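Local coordinates for choline/ethanolamine kinase family protein (Mesorhizobium loti, PDB 3DXQ) that probably acts as a small-molecule kinase of the choline/ethanolamine kinase family, transferring phosphate to ethanolamine or a similar alcohol, at residues Glu64-Ala68 / Gly69-Glu73; Asp179-Cys182 / Glu183-Leu186; Glu225-Arg228 / Ala229-Gly233. All coordinates share one frame; numbering follows the deposited sequence. Where two conformers were deposited one is given.

How the contacts relate
Followed from the N terminus, the three contacts come in series, none enclosing or crossing another, and each closes just its own short turn. Contact 1 ends helix 55-67 and leads into strand 74-77 of the five-stranded sheet. Contact 2 folds the loop between strands 174-176 and 185-187, its centre about 15 Å from that of contact 1. Contact 3 terminates helix 220-231 ahead of helix 237-263. They do not touch, but share neighbours: Val70 of contact 1 bonds through its backbone to Ile194, which Phe185 of contact 2 also meets; helix 106-118 packs against contacts 1 and 3, and helix 206-215 against contacts 2 and 3.

Contact 1: Glu64-Ala68 / Gly69-Glu73; sequences EAAKA and GVSPE
Ala65 starts the turn that ends helix 55-67: its carbonyl is bonded by the backbone beyond Gly69 in a Schellman motif. Val70 N donates to Ala65 O at 3.1 Å, the bond that spans the whole turn, with an N-H...O angle of 165°. Ser71 N adds a second, weak bond to the same oxygen, Ala65 O, at 3.3 Å. The methyl of Ala65 meets the side chain of Ser71 carbon to carbon, CB to CB at 3.6 Å, and Trp197 touches both residues. At Ala66 comes the inner bond of the motif: Gly69 N reaches Ala66 O at 2.9 Å. The positive phi of Gly69, 74°, turns the chain so that Val70 N reaches Ala65 O, and it is a value that favours glycine. Ala66 also touches the departing chain, its CA-H directed at Ser71 O and its CB 3.7 Å from Pro72 O. That same Pro72 O accepts a hydrogen bond from Ser71 OG, which lies anti to the backbone N of Ser71 (chi1 159°), beside the carbonyl carbon and within reach of the next residue's carbonyl. Ala68 completes the turn, and Gly69 O just beyond it is bonded by Lys116 and Arg191. Past the glycine, Val70 packs on helix 106-118 and brings one methyl branch back toward the turn, Val70 CG2 lying 4.0 Å from Ala68 O.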
ATOM      1  N   GLU A  64      13.609   1.087   9.499  1.00 43.96           N
ATOM      2  CA  GLU A  64      12.820   1.718  10.559  1.00 43.43           C
ATOM      3  C   GLU A  64      11.604   0.863  10.904  1.00 42.32           C
ATOM      4  O   GLU A  64      11.304   0.637  12.086  1.00 38.48           O
ATOM      5  CB  GLU A  64      12.414   3.140  10.152  1.00 43.73           C
ATOM      6  CG  GLU A  64      13.574   4.146  10.190  1.00 39.40           C
ATOM      7  CD  GLU A  64      13.960   4.553  11.605  1.00 45.62           C
ATOM      8  OE1 GLU A  64      13.251   5.398  12.192  1.00 44.61           O
ATOM      9  OE2 GLU A  64      14.991   4.054  12.130  1.00 53.42           O
ATOM     10  N   ALA A  65      10.926   0.367   9.867  1.00 43.06           N
ATOM     11  CA  ALA A  65       9.764  -0.513  10.065  1.00 43.03           C
ATOM     12  C   ALA A  65      10.181  -1.759  10.841  1.00 43.25           C
ATOM     13  O   ALA A  65       9.463  -2.201  11.730  1.00 46.77           O
ATOM     14  CB  ALA A  65       9.136  -0.881   8.742  1.00 41.62           C
ATOM     15  N   ALA A  66      11.354  -2.295  10.521  1.00 42.74           N
ATOM     16  CA  ALA A  66      11.890  -3.464  11.215  1.00 43.40           C
ATOM     17  C   ALA A  66      12.137  -3.163  12.693  1.00 43.80           C
ATOM     18  O   ALA A  66      11.788  -3.963  13.560  1.00 41.32           O
ATOM     19  CB  ALA A  66      13.172  -3.925  10.547  1.00 41.41           C
ATOM     20  N   LYS A  67      12.736  -1.998  12.950  1.00 45.02           N
ATOM     21  CA  LYS A  67      12.984  -1.504  14.301  1.00 45.44           C
ATOM     22  C   LYS A  67      11.683  -1.365  15.079  1.00 46.06           C
ATOM     23  O   LYS A  67      11.645  -1.629  16.284  1.00 47.30           O
ATOM     24  CB  LYS A  67      13.681  -0.134  14.276  1.00 45.63           C
ATOM     25  CG  LYS A  67      15.204  -0.152  14.337  1.00 49.08           C
ATOM     26  CD  LYS A  67      15.781   1.251  14.674  1.00 51.50           C
ATOM     27  CE  LYS A  67      15.209   1.859  15.981  1.00 62.10           C
ATOM     28  NZ  LYS A  67      15.932   3.112  16.428  1.00 64.11           N
ATOM     29  N   ALA A  68      10.622  -0.929  14.400  1.00 44.83           N
ATOM     30  CA  ALA A  68       9.322  -0.803  15.028  1.00 43.68           C
ATOM     31  C   ALA A  68       8.599  -2.149  15.223  1.00 45.00           C
ATOM     32  O   ALA A  68       7.482  -2.180  15.763  1.00 45.21           O
ATOM     33  CB  ALA A  68       8.468   0.128  14.236  1.00 43.84           C
ATOM     34  N   GLY A  69       9.221  -3.252  14.798  1.00 44.52           N
ATOM     35  CA  GLY A  69       8.651  -4.598  14.961  1.00 43.97           C
ATOM     36  C   GLY A  69       7.492  -4.916  14.016  1.00 45.75           C
ATOM     37  O   GLY A  69       6.676  -5.788  14.300  1.00 47.24           O
ATOM     38  N   VAL A  70       7.411  -4.208  12.900  1.00 45.22           N
ATOM     39  CA  VAL A  70       6.299  -4.355  11.974  1.00 44.11           C
ATOM     40  C   VAL A  70       6.733  -5.080  10.722  1.00 44.65           C
ATOM     41  O   VAL A  70       5.970  -5.869  10.153  1.00 45.26           O
ATOM     42  CB  VAL A  70       5.691  -2.962  11.638  1.00 42.50           C
ATOM     43  CG1 VAL A  70       4.842  -3.021  10.421  1.00 37.76           C
ATOM     44  CG2 VAL A  70       4.888  -2.464  12.795  1.00 41.46           C
ATOM     45  N   SER A  71       7.952  -4.793  10.283  1.00 45.28           N
ATOM     46  CA  SER A  71       8.555  -5.447   9.131  1.00 44.95           C
ATOM     47  C   SER A  71       9.582  -6.502   9.539  1.00 45.03           C
ATOM     48  O   SER A  71      10.237  -6.404  10.582  1.00 44.46           O
ATOM     49  CB  SER A  71       9.248  -4.421   8.246  1.00 44.06           C
ATOM     50  OG  SER A  71      10.217  -5.050   7.409  1.00 46.91           O
ATOM     51  N   PRO A  72       9.754  -7.514   8.694  1.00 46.03           N
ATOM     52  CA  PRO A  72      10.803  -8.468   9.008  1.00 45.69           C
ATOM     53  C   PRO A  72      12.165  -7.792   9.007  1.00 46.29           C
ATOM     54  O   PRO A  72      12.348  -6.766   8.340  1.00 46.17           O
ATOM     55  CB  PRO A  72      10.727  -9.481   7.866  1.00 45.23           C
ATOM     56  CG  PRO A  72       9.394  -9.266   7.229  1.00 49.02           C
ATOM     57  CD  PRO A  72       9.042  -7.842   7.448  1.00 47.48           C
ATOM     58  N   GLU A  73      13.083  -8.349   9.792  1.00 45.75           N
ATOM     59  CA  GLU A  73      14.450  -7.897   9.860  1.00 46.36           C
ATOM     60  C   GLU A  73      15.069  -7.716   8.477  1.00 46.60           C
ATOM     61  O   GLU A  73      14.887  -8.558   7.604  1.00 47.88           O
ATOM     62  CB  GLU A  73      15.293  -8.934  10.595  1.00 47.97           C
ATOM     63  CG  GLU A  73      15.610  -8.618  12.019  1.00 51.20           C
ATOM     64  CD  GLU A  73      16.859  -9.348  12.453  1.00 59.49           C
ATOM     65  OE1 GLU A  73      16.842 -10.604  12.437  1.00 57.53           O
ATOM     66  OE2 GLU A  73      17.862  -8.657  12.776  1.00 61.50           O
TER

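Contact 2: Asp179-Cys182 / Glu183-Leu186; sequences DPLC and ENFL
The HxDxxxxN signature of the aminoglycoside phosphotransferase and choline kinase families runs from His177 to Asn184, and here Asn184 folds back onto Asp179 within it. The amide nitrogen ND2 of Asn184 makes a weak, bent hydrogen bond to Asp179 O at 2.9 Å, the angle at the hydrogen being 124°. Asp179 O also takes Leu181 N, the bond of an inverse gamma turn centred on Pro180, so two donors converge on one carbonyl. The Leu181 side chain passes the amide at a slant, its CB 3.8 Å from Asn184 ND2. Two overlapping backbone turns follow, around the 3-10 segment at 183-184: Asn184 N bonds to Leu181 O at 2.9 Å, and Phe185 N to Cys182 O at 3.0 Å. The Phe185 ring sits against the preceding turn, its edge toward the carbonyls, with CG anti to its own carbonyl carbon (chi1 -74°), which swings it back along the chain. Pro180 O and Cys182 O sit in the ring plane at its edge, and Phe185 CE1 packs 3.8 Å from Pro180 CB. An alanine in place of Phe185 would probably leave Pro180 CB without its aromatic partner and open a gap toward Leu212 and Ile194. Through Phe185 the chain enters strand 185-187, bonded to Met95 and Trp193. The signature sequence leading into a strand is consistent with the catalytic loop of these kinase-like phosphotransferases.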
ATOM      1  N   ASP A 179       1.150   1.967   0.623  1.00 45.83           N
ATOM      2  CA  ASP A 179       0.637   1.092  -0.422  1.00 47.62           C
ATOM      3  C   ASP A 179       0.388  -0.299   0.143  1.00 47.79           C
ATOM      4  O   ASP A 179       0.971  -1.273  -0.327  1.00 48.44           O
ATOM      5  CB  ASP A 179       1.606   1.024  -1.612  1.00 48.77           C
ATOM      6  CG  ASP A 179       1.020   0.268  -2.812  1.00 51.68           C
ATOM      7  OD1 ASP A 179      -0.174   0.476  -3.145  1.00 51.86           O
ATOM      8  OD2 ASP A 179       1.768  -0.529  -3.412  1.00 56.30           O
ATOM      9  N   PRO A 180      -0.482  -0.395   1.161  1.00 48.58           N
ATOM     10  CA  PRO A 180      -0.737  -1.668   1.840  1.00 48.76           C
ATOM     11  C   PRO A 180      -1.606  -2.663   1.055  1.00 48.24           C
ATOM     12  O   PRO A 180      -2.728  -2.977   1.461  1.00 49.68           O
ATOM     13  CB  PRO A 180      -1.420  -1.228   3.141  1.00 49.30           C
ATOM     14  CG  PRO A 180      -2.145   0.019   2.750  1.00 49.62           C
ATOM     15  CD  PRO A 180      -1.253   0.711   1.765  1.00 47.43           C
ATOM     16  N   LEU A 181      -1.075  -3.157  -0.058  1.00 46.87           N
ATOM     17  CA  LEU A 181      -1.740  -4.205  -0.819  1.00 46.04           C
ATOM     18  C   LEU A 181      -1.852  -5.455   0.058  1.00 44.96           C
ATOM     19  O   LEU A 181      -1.020  -5.698   0.926  1.00 43.73           O
ATOM     20  CB  LEU A 181      -0.956  -4.556  -2.086  1.00 45.63           C
ATOM     21  CG  LEU A 181      -0.639  -3.468  -3.139  1.00 48.36           C
ATOM     22  CD1 LEU A 181       0.518  -3.947  -4.029  1.00 40.15           C
ATOM     23  CD2 LEU A 181      -1.853  -3.058  -3.993  1.00 37.91           C
ATOM     24  N   CYS A 182      -2.891  -6.246  -0.170  1.00 44.34           N
ATOM     25  CA  CYS A 182      -3.097  -7.442   0.598  1.00 42.72           C
ATOM     26  C   CYS A 182      -1.848  -8.315   0.606  1.00 42.55           C
ATOM     27  O   CYS A 182      -1.464  -8.846   1.669  1.00 39.08           O
ATOM     28  CB  CYS A 182      -4.272  -8.215   0.034  1.00 42.07           C
ATOM     29  SG  CYS A 182      -5.824  -7.348   0.196  1.00 48.56           S
ATOM     30  N   GLU A 183      -1.207  -8.413  -0.567  1.00 41.77           N
ATOM     31  CA  GLU A 183      -0.015  -9.267  -0.750  0.50 41.93           C
ATOM     32  C   GLU A 183       1.155  -8.845   0.138  1.00 42.96           C
ATOM     33  O   GLU A 183       2.011  -9.650   0.461  1.00 41.65           O
ATOM     34  CB  GLU A 183       0.450  -9.323  -2.217  0.50 41.21           C
ATOM     35  CG  GLU A 183       0.928  -8.000  -2.810  0.50 41.36           C
ATOM     36  CD  GLU A 183       1.664  -8.167  -4.130  0.50 41.45           C
ATOM     37  OE1 GLU A 183       2.789  -8.726  -4.132  0.50 39.43           O
ATOM     38  OE2 GLU A 183       1.130  -7.710  -5.163  0.50 41.29           O
ATOM     39  N   ASN A 184       1.182  -7.581   0.545  1.00 44.55           N
ATOM     40  CA  ASN A 184       2.224  -7.082   1.442  1.00 44.58           C
ATOM     41  C   ASN A 184       2.080  -7.503   2.903  1.00 43.03           C
ATOM     42  O   ASN A 184       2.917  -7.141   3.721  1.00 43.55           O
ATOM     43  CB  ASN A 184       2.256  -5.551   1.360  1.00 46.31           C
ATOM     44  CG  ASN A 184       2.770  -5.060   0.021  1.00 46.99           C
ATOM     45  OD1 ASN A 184       3.515  -5.772  -0.657  1.00 47.66           O
ATOM     46  ND2 ASN A 184       2.401  -3.828  -0.355  1.00 35.97           N
ATOM     47  N   PHE A 185       1.020  -8.241   3.238  1.00 41.27           N
ATOM     48  CA  PHE A 185       0.787  -8.681   4.603  1.00 40.04           C
ATOM     49  C   PHE A 185       1.060 -10.160   4.745  1.00 41.06           C
ATOM     50  O   PHE A 185       0.533 -10.970   3.987  1.00 38.61           O
ATOM     51  CB  PHE A 185      -0.654  -8.424   5.027  1.00 41.67           C
ATOM     52  CG  PHE A 185      -0.959  -6.984   5.307  1.00 42.29           C
ATOM     53  CD1 PHE A 185      -1.328  -6.128   4.277  1.00 37.21           C
ATOM     54  CD2 PHE A 185      -0.890  -6.488   6.605  1.00 39.07           C
ATOM     55  CE1 PHE A 185      -1.604  -4.809   4.523  1.00 40.55           C
ATOM     56  CE2 PHE A 185      -1.164  -5.167   6.862  1.00 40.37           C
ATOM     57  CZ  PHE A 185      -1.523  -4.315   5.814  1.00 39.49           C
ATOM     58  N   LEU A 186       1.884 -10.499   5.734  1.00 41.82           N
ATOM     59  CA  LEU A 186       2.196 -11.879   6.036  1.00 41.87           C
ATOM     60  C   LEU A 186       1.538 -12.177   7.363  1.00 41.85           C
ATOM     61  O   LEU A 186       1.869 -11.562   8.378  1.00 42.63           O
ATOM     62  CB  LEU A 186       3.704 -12.097   6.118  1.00 41.81           C
ATOM     63  CG  LEU A 186       4.500 -11.518   4.942  1.00 47.15           C
ATOM     64  CD1 LEU A 186       5.972 -11.848   5.146  1.00 36.61           C
ATOM     65  CD2 LEU A 186       3.977 -11.989   3.559  1.00 44.63           C
TER

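Contact 3: Glu225-Arg228 / Ala229-Gly233; sequences ELMR and AYFGG
The Phe231 ring turns back beside Met227 (modelled as selenomethionine), while one of its faces receives Tyr230 CD2, 3.6 Å above the plane and offset toward the rim. Reciprocally, Phe231 CE1 lies in the plane of the Tyr230 ring, at its edge. Met227 O approaches the Phe231 ring obliquely, and Met227 CB is 4.0 Å from Phe231 CD2. This placement follows from CG of Phe231 standing anti to its carbonyl carbon (chi1 -72°), beside the backbone N that bonds to Met227 O at 2.8 Å. Tyr230 takes the other course, with CG anti to the backbone N (chi1 179°); its ring is directed toward helices 106-118 and 206-215, and its OH is hydrogen-bonded to His118. These residues form the last turn of helix 220-231, where Ala229 N and Tyr230 N donate to Glu225 O and Leu226 O in the regular i to i-4 pattern. Gly232, with a phi of 79°, is the first residue to leave helical geometry. Gly232 N still donates to Arg228 O at 3.0 Å, and Gly233 N adds a weak bond to Arg228 O at 3.3 Å. Beyond that point the chain bends back along the helix end, placing Gly233 O 3.5 Å from Arg228 CA, with the CA-H pointing almost straight at it.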
ATOM      1  N   GLU A 225     -14.106  -3.969  12.052  1.00 39.18           N
ATOM      2  CA  GLU A 225     -13.138  -4.799  12.728  1.00 40.79           C
ATOM      3  C   GLU A 225     -11.733  -4.176  12.634  1.00 40.44           C
ATOM      4  O   GLU A 225     -11.000  -4.184  13.616  1.00 41.05           O
ATOM      5  CB  GLU A 225     -13.160  -6.225  12.168  1.00 40.02           C
ATOM      6  CG  GLU A 225     -12.392  -7.196  13.033  1.00 41.73           C
ATOM      7  CD  GLU A 225     -12.087  -8.477  12.318  1.00 42.07           C
ATOM      8  OE1 GLU A 225     -12.999  -9.063  11.714  1.00 43.39           O
ATOM      9  OE2 GLU A 225     -10.921  -8.896  12.368  1.00 49.52           O
ATOM     10  N   LEU A 226     -11.391  -3.627  11.461  1.00 39.87           N
ATOM     11  CA  LEU A 226     -10.087  -2.974  11.213  1.00 37.55           C
ATOM     12  C   LEU A 226      -9.914  -1.738  12.091  1.00 39.79           C
ATOM     13  O   LEU A 226      -8.913  -1.582  12.773  1.00 42.10           O
ATOM     14  CB  LEU A 226      -9.994  -2.549   9.739  1.00 37.41           C
ATOM     15  CG  LEU A 226      -8.799  -1.713   9.261  1.00 39.44           C
ATOM     16  CD1 LEU A 226      -7.449  -2.519   9.307  1.00 26.47           C
ATOM     17  CD2 LEU A 226      -9.055  -1.139   7.870  1.00 27.82           C
HETATM   18  N   MSE A 227     -10.901  -0.854  12.060  1.00 41.18           N
HETATM   19  CA  MSE A 227     -10.819   0.398  12.799  1.00 40.53           C
HETATM   20  C   MSE A 227     -10.857   0.176  14.302  1.00 40.97           C
HETATM   21  O   MSE A 227     -10.101   0.805  15.059  1.00 42.66           O
HETATM   22  CB  MSE A 227     -11.931   1.357  12.345  1.00 38.91           C
HETATM   23  CG  MSE A 227     -11.707   1.844  10.923  1.00 38.10           C
HETATM   24 SE   MSE A 227     -13.041   3.095  10.238  0.75 40.07          SE
HETATM   25  CE  MSE A 227     -14.692   1.911  10.548  1.00 35.81           C
ATOM     26  N   ARG A 228     -11.719  -0.727  14.740  1.00 40.46           N
ATOM     27  CA  ARG A 228     -11.822  -1.009  16.154  1.00 41.90           C
ATOM     28  C   ARG A 228     -10.494  -1.519  16.677  1.00 40.08           C
ATOM     29  O   ARG A 228     -10.075  -1.109  17.742  1.00 43.94           O
ATOM     30  CB  ARG A 228     -12.952  -2.004  16.429  1.00 41.66           C
ATOM     31  CG  ARG A 228     -13.104  -2.417  17.897  1.00 46.38           C
ATOM     32  CD  ARG A 228     -14.274  -3.386  18.086  1.00 49.89           C
ATOM     33  NE  ARG A 228     -15.565  -2.706  17.931  1.00 62.10           N
ATOM     34  CZ  ARG A 228     -16.183  -2.008  18.890  1.00 65.27           C
ATOM     35  NH1 ARG A 228     -15.644  -1.875  20.106  1.00 62.65           N
ATOM     36  NH2 ARG A 228     -17.349  -1.431  18.627  1.00 64.67           N
ATOM     37  N   ALA A 229      -9.837  -2.407  15.933  1.00 39.56           N
ATOM     38  CA  ALA A 229      -8.547  -2.958  16.362  1.00 40.63           C
ATOM     39  C   ALA A 229      -7.490  -1.889  16.309  1.00 40.69           C
ATOM     40  O   ALA A 229      -6.592  -1.868  17.137  1.00 39.42           O
ATOM     41  CB  ALA A 229      -8.135  -4.158  15.498  1.00 39.82           C
ATOM     42  N   TYR A 230      -7.602  -1.004  15.322  1.00 41.59           N
ATOM     43  CA  TYR A 230      -6.628   0.082  15.150  1.00 42.76           C
ATOM     44  C   TYR A 230      -6.692   1.153  16.237  1.00 43.02           C
ATOM     45  O   TYR A 230      -5.655   1.543  16.767  1.00 42.45           O
ATOM     46  CB  TYR A 230      -6.795   0.753  13.781  1.00 41.58           C
ATOM     47  CG  TYR A 230      -5.837   1.881  13.562  1.00 39.98           C
ATOM     48  CD1 TYR A 230      -4.494   1.635  13.275  1.00 44.87           C
ATOM     49  CD2 TYR A 230      -6.248   3.201  13.694  1.00 44.43           C
ATOM     50  CE1 TYR A 230      -3.586   2.684  13.120  1.00 43.31           C
ATOM     51  CE2 TYR A 230      -5.351   4.259  13.509  1.00 42.38           C
ATOM     52  CZ  TYR A 230      -4.039   3.998  13.218  1.00 39.97           C
ATOM     53  OH  TYR A 230      -3.175   5.050  13.051  1.00 46.57           O
ATOM     54  N   PHE A 231      -7.906   1.619  16.537  1.00 42.16           N
ATOM     55  CA  PHE A 231      -8.135   2.729  17.458  1.00 40.02           C
ATOM     56  C   PHE A 231      -8.244   2.328  18.908  1.00 42.65           C
ATOM     57  O   PHE A 231      -8.161   3.179  19.782  1.00 41.68           O
ATOM     58  CB  PHE A 231      -9.453   3.426  17.117  1.00 41.45           C
ATOM     59  CG  PHE A 231      -9.424   4.233  15.849  1.00 36.77           C
ATOM     60  CD1 PHE A 231      -8.480   5.243  15.665  1.00 40.98           C
ATOM     61  CD2 PHE A 231     -10.359   4.015  14.868  1.00 33.65           C
ATOM     62  CE1 PHE A 231      -8.471   5.998  14.490  1.00 41.76           C
ATOM     63  CE2 PHE A 231     -10.367   4.768  13.706  1.00 41.55           C
ATOM     64  CZ  PHE A 231      -9.425   5.762  13.513  1.00 38.78           C
ATOM     65  N   GLY A 232      -8.477   1.045  19.174  1.00 45.61           N
ATOM     66  CA  GLY A 232      -8.627   0.562  20.550  1.00 44.82           C
ATOM     67  C   GLY A 232     -10.020   0.889  21.048  1.00 44.53           C
ATOM     68  O   GLY A 232     -10.265   0.956  22.263  1.00 45.04           O
ATOM     69  N   GLY A 233     -10.932   1.088  20.101  1.00 41.47           N
ATOM     70  CA  GLY A 233     -12.323   1.393  20.414  1.00 39.73           C
ATOM     71  C   GLY A 233     -13.063   1.656  19.133  1.00 39.69           C
ATOM     72  O   GLY A 233     -12.470   1.868  18.104  1.00 41.35           O
TER